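Local coordinates for VESB protease (Vibrio cholerae, PDB 4LK4), which probably acts as a secreted serine endopeptidase of the trypsin family, cutting peptide bonds within other proteins, at residues A[24-29]-A[68-73]; A[74-79]-A[151-156]; A[85-90]-A[108-113]. The protein carries 1 engineered substitution. One frame throughout, in Å; residues are numbered along the deposited sequence.

Interaction 1: A[24-29]-A[68-73]; sequences SIVALV and VIIGAY
Peptide groups are the flat elements joining Ala27 to Ile69. Ile69 N approaches Ala27 O in the plane of the carbonyl, at 2.8 Å. The return bond, Ala27 N to Ile69 O at 3.0 Å, comes in tilted 26° from the carbonyl plane. On one face of the ribbon stand Val26, Leu28, Val68 and Ile70. Here Val26 CG1 reaches Val68 CB at 3.6 Å, as its first torsion sets CG1 opposite the backbone N (chi1 -177°). Leu28 runs alongside Val68, with CD2 next to Val68 CG1. The other face carries Ala27 and Ile69; Ala72 joins them, its CB 4.0 Å from Ala27 CB. The side chains of Val29 and Ile69 cross at about a right angle, CG1 meeting CD1. A type II turn from Ile69 to Ala72 ends the ladder, and within it Gly71 N, at positive phi, donates to Ile25 O at 2.8 Å. This antiparallel pairing joins the first and last strands in the order of the six-stranded trypsin-type barrel and so closes it. Phe45 of strand 39-46 and Leu109 of strand 105-109 pack against the Val26-Ile70 face, whereas Arg83 of strand 82-91 lies against Val29 and Ile69.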
# COMPACT_ATOMS: atom_id res chain seq x y z
N SER A 24 -15.68 -1.26 6.45
CA SER A 24 -14.58 -1.29 5.49
C SER A 24 -13.19 -1.53 6.10
O SER A 24 -12.20 -1.49 5.39
CB SER A 24 -14.57 0.02 4.68
OG SER A 24 -15.72 0.13 3.82
N ILE A 25 -13.11 -1.78 7.40
CA ILE A 25 -11.81 -2.06 8.03
C ILE A 25 -11.25 -3.39 7.51
O ILE A 25 -12.00 -4.28 7.10
CB ILE A 25 -11.95 -2.18 9.55
CG1 ILE A 25 -10.61 -2.12 10.27
CG2 ILE A 25 -12.60 -3.51 9.92
CD1 ILE A 25 -9.90 -0.80 10.15
N VAL A 26 -9.94 -3.54 7.55
CA VAL A 26 -9.35 -4.80 7.13
C VAL A 26 -8.24 -5.26 8.08
O VAL A 26 -7.38 -4.45 8.48
CB VAL A 26 -8.74 -4.66 5.73
CG1 VAL A 26 -8.17 -5.98 5.27
CG2 VAL A 26 -9.77 -4.10 4.77
N ALA A 27 -8.28 -6.54 8.45
CA ALA A 27 -7.18 -7.16 9.17
C ALA A 27 -6.32 -7.94 8.20
O ALA A 27 -6.80 -8.71 7.37
CB ALA A 27 -7.71 -8.07 10.23
N LEU A 28 -5.02 -7.71 8.30
CA LEU A 28 -4.06 -8.46 7.50
C LEU A 28 -3.52 -9.60 8.36
O LEU A 28 -3.02 -9.38 9.47
CB LEU A 28 -2.93 -7.55 7.03
CG LEU A 28 -3.37 -6.39 6.14
CD1 LEU A 28 -2.13 -5.65 5.68
CD2 LEU A 28 -4.14 -6.88 4.93
N VAL A 29 -3.65 -10.82 7.87
CA VAL A 29 -3.29 -11.96 8.70
C VAL A 29 -2.47 -12.93 7.90
O VAL A 29 -2.63 -13.02 6.68
CB VAL A 29 -4.52 -12.64 9.31
CG1 VAL A 29 -5.48 -11.58 9.86
CG2 VAL A 29 -5.26 -13.46 8.31
N VAL A 68 -6.30 -11.28 3.84
CA VAL A 68 -6.96 -10.15 4.44
C VAL A 68 -8.34 -10.59 4.89
O VAL A 68 -8.92 -11.54 4.34
CB VAL A 68 -7.10 -8.96 3.48
CG1 VAL A 68 -5.80 -8.74 2.74
CG2 VAL A 68 -8.25 -9.16 2.49
N ILE A 69 -8.85 -9.89 5.89
CA ILE A 69 -10.22 -10.11 6.40
C ILE A 69 -10.93 -8.78 6.40
O ILE A 69 -10.62 -7.93 7.22
CB ILE A 69 -10.28 -10.66 7.81
CG1 ILE A 69 -9.51 -11.97 7.91
CG2 ILE A 69 -11.74 -10.91 8.21
CD1 ILE A 69 -9.27 -12.44 9.33
N ILE A 70 -11.83 -8.61 5.44
CA ILE A 70 -12.55 -7.37 5.21
C ILE A 70 -13.75 -7.37 6.12
O ILE A 70 -14.48 -8.35 6.17
CB ILE A 70 -13.06 -7.27 3.73
CG1 ILE A 70 -11.87 -7.34 2.74
CG2 ILE A 70 -13.81 -5.98 3.48
CD1 ILE A 70 -12.24 -7.20 1.29
N GLY A 71 -13.97 -6.28 6.83
CA GLY A 71 -15.11 -6.20 7.77
C GLY A 71 -14.86 -7.07 8.97
O GLY A 71 -15.77 -7.53 9.62
N ALA A 72 -13.59 -7.34 9.26
CA ALA A 72 -13.23 -8.09 10.48
C ALA A 72 -13.63 -7.26 11.68
O ALA A 72 -13.66 -6.04 11.59
CB ALA A 72 -11.71 -8.36 10.50
N TYR A 73 -13.95 -7.90 12.79
CA TYR A 73 -14.23 -7.19 14.03
C TYR A 73 -13.69 -7.94 15.25
O TYR A 73 -12.76 -7.49 15.89
CB TYR A 73 -15.71 -6.92 14.16
CG TYR A 73 -16.04 -6.25 15.45
CD1 TYR A 73 -15.81 -4.90 15.62
CD2 TYR A 73 -16.53 -6.97 16.52
CE1 TYR A 73 -16.10 -4.27 16.80
CE2 TYR A 73 -16.80 -6.36 17.74
CZ TYR A 73 -16.59 -5.01 17.86
OH TYR A 73 -16.84 -4.36 19.03

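Interaction 2: A[74-79]-A[151-156]; sequences DLNNSS and FTPILQ
Leu75 can be followed outward against Pro153 and Phe151. Its backbone N first donates a nearly straight hydrogen bond to the proline carbonyl, Leu75 N to Pro153 O being 2.7 Å. Leu75 CB stands 3.7 Å from Pro153 O, and CG approaches the same oxygen more closely, with Leu75 CG to Pro153 O at 3.5 Å. The first torsion sets CG opposite the carbonyl carbon (chi1 -63°), which leaves CG beside the backbone N and so near the oxygen that N binds. From there the methyls part. CD1 arrives at the edge of the Phe151 ring, near its plane, with Leu75 CD1 to Phe151 CE2 at 4.2 Å; CD2 turns to the barrel wall and rests on Ala27. Tyr36 of helix 35-38 also touches Leu75, and its ring meets that of Phe151 edge to face.

The leucine occupies the second position of a type I turn from Asp74 to Asn77, in the loop that follows strand 66-70 of the first barrel of this trypsin fold. Its partner segment leads into strand 156-162 of the other large sheet in the protease portion, and a single backbone bridge, Asp74 with Ile154, links the two segments. Asp74 also braces the turn as an Asx turn: Asn76 N donates to Asp74 OD1 at 2.9 Å, from 43° above the carboxylate plane. The opposite flank of that carboxylate is apolar, since Pro153 runs alongside it, with Asp74 OD1 to Pro153 CB at 3.8 Å. Ile154 CD1 lies over the carboxylate face away from Asn76 N, 4.0 Å from Asp74 CG.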
# COMPACT_ATOMS: atom_id res chain seq x y z
N ASP A 74 -14.27 -9.09 15.57
CA ASP A 74 -13.73 -10.01 16.61
C ASP A 74 -12.90 -11.03 15.86
O ASP A 74 -13.44 -11.90 15.15
CB ASP A 74 -14.86 -10.70 17.34
CG ASP A 74 -14.38 -11.76 18.35
OD1 ASP A 74 -13.16 -12.09 18.34
OD2 ASP A 74 -15.26 -12.28 19.14
N LEU A 75 -11.58 -10.94 16.00
CA LEU A 75 -10.72 -11.81 15.18
C LEU A 75 -10.94 -13.30 15.45
O LEU A 75 -10.64 -14.11 14.60
CB LEU A 75 -9.24 -11.43 15.31
CG LEU A 75 -8.91 -10.02 14.81
CD1 LEU A 75 -7.60 -9.54 15.35
CD2 LEU A 75 -8.86 -9.95 13.32
N ASN A 76 -11.47 -13.65 16.62
CA ASN A 76 -11.79 -15.03 16.95
C ASN A 76 -13.11 -15.56 16.37
O ASN A 76 -13.48 -16.71 16.61
CB ASN A 76 -11.81 -15.20 18.47
CG ASN A 76 -10.48 -15.59 19.04
OD1 ASN A 76 -9.60 -16.09 18.34
ND2 ASN A 76 -10.32 -15.37 20.32
N ASN A 77 -13.83 -14.71 15.64
CA ASN A 77 -15.11 -15.08 15.11
C ASN A 77 -15.00 -15.14 13.61
O ASN A 77 -15.19 -14.12 12.93
CB ASN A 77 -16.14 -14.03 15.53
CG ASN A 77 -17.58 -14.38 15.09
OD1 ASN A 77 -17.80 -15.14 14.14
ND2 ASN A 77 -18.55 -13.81 15.79
N SER A 78 -14.71 -16.33 13.07
CA SER A 78 -14.46 -16.47 11.63
C SER A 78 -15.71 -16.27 10.75
O SER A 78 -15.61 -16.25 9.56
CB SER A 78 -13.78 -17.80 11.32
OG SER A 78 -14.67 -18.88 11.54
N SER A 79 -16.87 -16.08 11.34
CA SER A 79 -18.06 -15.72 10.56
C SER A 79 -18.23 -14.20 10.34
O SER A 79 -19.17 -13.78 9.67
CB SER A 79 -19.30 -16.26 11.28
OG SER A 79 -19.65 -15.43 12.37
N PHE A 151 -2.26 -8.43 22.81
CA PHE A 151 -3.39 -7.64 22.30
C PHE A 151 -4.78 -8.36 22.12
O PHE A 151 -4.91 -9.56 21.94
CB PHE A 151 -3.02 -6.92 20.98
CG PHE A 151 -3.13 -7.80 19.74
CD1 PHE A 151 -2.05 -8.65 19.36
CD2 PHE A 151 -4.31 -7.83 18.97
CE1 PHE A 151 -2.16 -9.48 18.24
CE2 PHE A 151 -4.41 -8.67 17.86
CZ PHE A 151 -3.33 -9.50 17.48
N THR A 152 -5.83 -7.56 22.13
CA THR A 152 -7.19 -8.05 22.14
C THR A 152 -7.74 -8.40 20.77
O THR A 152 -7.40 -7.75 19.80
CB THR A 152 -8.05 -6.95 22.77
OG1 THR A 152 -8.01 -7.16 24.17
CG2 THR A 152 -9.44 -6.94 22.36
N PRO A 153 -8.68 -9.36 20.70
CA PRO A 153 -9.16 -9.74 19.39
C PRO A 153 -10.20 -8.80 18.80
O PRO A 153 -10.64 -9.01 17.68
CB PRO A 153 -9.74 -11.14 19.63
CG PRO A 153 -10.11 -11.16 21.05
CD PRO A 153 -9.28 -10.15 21.77
N ILE A 154 -10.55 -7.77 19.54
CA ILE A 154 -11.66 -6.87 19.21
C ILE A 154 -11.12 -5.56 18.62
O ILE A 154 -10.20 -4.91 19.17
CB ILE A 154 -12.49 -6.56 20.48
CG1 ILE A 154 -12.90 -7.85 21.19
CG2 ILE A 154 -13.71 -5.68 20.20
CD1 ILE A 154 -14.12 -8.53 20.62
N LEU A 155 -11.72 -5.14 17.52
CA LEU A 155 -11.37 -3.89 16.89
C LEU A 155 -11.55 -2.72 17.85
O LEU A 155 -12.60 -2.56 18.46
CB LEU A 155 -12.22 -3.71 15.62
CG LEU A 155 -12.02 -2.43 14.82
CD1 LEU A 155 -10.62 -2.38 14.22
CD2 LEU A 155 -13.08 -2.33 13.74
N GLN A 156 -10.50 -1.94 18.03
CA GLN A 156 -10.54 -0.73 18.83
C GLN A 156 -10.59 0.54 17.97
O GLN A 156 -10.18 0.56 16.81
CB GLN A 156 -9.29 -0.62 19.67
CG GLN A 156 -8.92 -1.83 20.51
CD GLN A 156 -9.87 -1.96 21.64
OE1 GLN A 156 -9.95 -1.10 22.52
NE2 GLN A 156 -10.68 -2.99 21.57

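Interaction 3: A[85-90]-A[108-113]; sequences AAQKIY and ELAQTS
Glu108 O is gripped by two successive amides, Gln87 N at 2.9 Å from Glu108 O and Lys88 N at 3.2 Å from the same Glu108 O. Both N-H groups point at it almost directly (168°), although the first lies in the carbonyl plane and the second is tilted from it. Gln87 and Lys88 facing the single Glu108 form a classic beta bulge, and the register slips by one between the Ala86-Leu109 and Lys88-Glu108 pairs. Glu108 N bonds to Lys88 O, and beyond the bulge Ala110 N bonds to Ala85 O.

The bulge also turns Gln87 toward its neighbour strand. Its CG sits between the backbone N and the carbonyl carbon (chi1 86°), and the extended chain beyond carries the amide to the glutamate: Gln87 NE2 to Glu108 OE2 is 2.8 Å, on the anti side of the carboxylate. The amide and carboxylate planes stand 69° apart. At the other carboxylate oxygen, Tyr90 OH donates to Glu108 OE1 at 2.8 Å. The oxygen lies at the ring edge in the ring plane, but the hydroxyl meets it from above the carboxylate plane.

Strand 248-258 of the eight-stranded C-terminal sheet completes the network: Ser249 OG bonds to Glu108 OE2, and the backbone N of Tyr250 bonds to Tyr90 OH. Near the turn of the chain, a water links Ala85 N with Gln111 NE2.

Glu108 is buried, yet both carboxylate oxygens have donors, which is consistent with a stable negative charge there; Lys88 NZ, 5.2 Å from Glu108 OE2 and not in contact, would probably favour that charge further.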
# COMPACT_ATOMS: atom_id res chain seq x y z
N ALA A 85 -7.45 -14.33 0.07
CA ALA A 85 -6.00 -14.34 -0.15
C ALA A 85 -5.49 -13.12 -0.91
O ALA A 85 -6.16 -12.59 -1.81
CB ALA A 85 -5.58 -15.60 -0.90
N ALA A 86 -4.30 -12.69 -0.55
CA ALA A 86 -3.61 -11.68 -1.32
C ALA A 86 -3.01 -12.37 -2.55
O ALA A 86 -2.60 -13.54 -2.47
CB ALA A 86 -2.52 -11.06 -0.47
N GLN A 87 -3.01 -11.69 -3.69
CA GLN A 87 -2.28 -12.23 -4.82
C GLN A 87 -1.17 -11.32 -5.30
O GLN A 87 -0.14 -11.82 -5.75
CB GLN A 87 -3.21 -12.67 -5.96
CG GLN A 87 -3.60 -11.59 -6.95
CD GLN A 87 -4.47 -12.13 -8.08
OE1 GLN A 87 -4.72 -13.34 -8.17
NE2 GLN A 87 -4.93 -11.23 -8.96
N LYS A 88 -1.33 -10.00 -5.19
CA LYS A 88 -0.21 -9.09 -5.45
C LYS A 88 -0.11 -7.96 -4.43
O LYS A 88 -1.10 -7.51 -3.86
CB LYS A 88 -0.32 -8.51 -6.87
CG LYS A 88 -0.13 -9.52 -8.00
CD LYS A 88 1.34 -9.70 -8.35
CE LYS A 88 1.68 -11.02 -9.08
NZ LYS A 88 0.64 -11.52 -10.02
N ILE A 89 1.10 -7.48 -4.23
CA ILE A 89 1.38 -6.34 -3.42
C ILE A 89 2.10 -5.27 -4.27
O ILE A 89 3.04 -5.57 -4.99
CB ILE A 89 2.18 -6.75 -2.17
CG1 ILE A 89 1.24 -7.53 -1.24
CG2 ILE A 89 2.68 -5.52 -1.41
CD1 ILE A 89 1.89 -8.12 0.00
N TYR A 90 1.62 -4.03 -4.20
CA TYR A 90 2.30 -2.89 -4.80
C TYR A 90 2.73 -1.97 -3.68
O TYR A 90 1.89 -1.50 -2.93
CB TYR A 90 1.40 -2.16 -5.82
CG TYR A 90 0.82 -3.12 -6.80
CD1 TYR A 90 -0.37 -3.77 -6.55
CD2 TYR A 90 1.49 -3.43 -7.95
CE1 TYR A 90 -0.88 -4.70 -7.44
CE2 TYR A 90 0.97 -4.33 -8.86
CZ TYR A 90 -0.21 -4.98 -8.60
OH TYR A 90 -0.68 -5.90 -9.52
N GLU A 108 -3.61 -6.35 -3.73
CA GLU A 108 -4.53 -6.83 -4.73
C GLU A 108 -4.92 -8.22 -4.27
O GLU A 108 -4.06 -9.03 -3.95
CB GLU A 108 -3.79 -6.89 -6.04
CG GLU A 108 -4.63 -7.33 -7.22
CD GLU A 108 -3.80 -7.58 -8.46
OE1 GLU A 108 -3.30 -6.59 -9.04
OE2 GLU A 108 -3.67 -8.78 -8.86
N LEU A 109 -6.22 -8.49 -4.21
CA LEU A 109 -6.76 -9.72 -3.63
C LEU A 109 -7.05 -10.75 -4.70
O LEU A 109 -7.33 -10.39 -5.82
CB LEU A 109 -8.07 -9.39 -2.95
CG LEU A 109 -7.97 -8.39 -1.81
CD1 LEU A 109 -9.28 -8.36 -1.04
CD2 LEU A 109 -6.83 -8.77 -0.87
N ALA A 110 -7.03 -12.02 -4.34
CA ALA A 110 -7.32 -13.10 -5.32
C ALA A 110 -8.76 -13.12 -5.83
O ALA A 110 -9.08 -13.81 -6.78
CB ALA A 110 -6.95 -14.46 -4.75
N GLN A 111 -9.64 -12.37 -5.19
CA GLN A 111 -10.98 -12.20 -5.74
C GLN A 111 -11.56 -10.91 -5.20
O GLN A 111 -11.07 -10.37 -4.22
CB GLN A 111 -11.87 -13.40 -5.38
CG GLN A 111 -11.59 -13.94 -3.99
CD GLN A 111 -12.46 -15.12 -3.59
OE1 GLN A 111 -13.61 -15.26 -4.02
NE2 GLN A 111 -11.91 -15.96 -2.72
N THR A 112 -12.59 -10.41 -5.87
CA THR A 112 -13.23 -9.18 -5.50
C THR A 112 -14.11 -9.41 -4.29
O THR A 112 -14.55 -10.53 -4.05
CB THR A 112 -14.11 -8.66 -6.66
OG1 THR A 112 -15.14 -9.62 -6.96
CG2 THR A 112 -13.27 -8.40 -7.92
N SER A 113 -14.35 -8.38 -3.51
CA SER A 113 -15.40 -8.40 -2.52
C SER A 113 -16.44 -7.39 -2.91
O SER A 113 -16.12 -6.40 -3.60
CB SER A 113 -14.88 -8.05 -1.13
OG SER A 113 -15.91 -8.16 -0.14
O HOH W 1 -9.21 -16.21 -1.68

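In the fold
From the N terminus, interaction 1 comes first: 24-29 meets 68-73, closing a loop that holds two barrel strands and the start of 66-70. The chain runs on into 74-79, opening interaction 2, and the two contacts touch through Tyr73 O and Leu155 N and through Ile25 and Leu155. Interaction 3 closes a beta hairpin with a long connection, nested inside the loop of interaction 2 without touching it. That loop closes when the chain reaches 151-156, leading into strand 156-162. Interactions 1 and 3 share one barrel, meeting where Val68 and Ile70 pack on Leu109. Together they tie the first barrel to itself, to the second protease sheet through interaction 2, and to the C-terminal sheet through interaction 3.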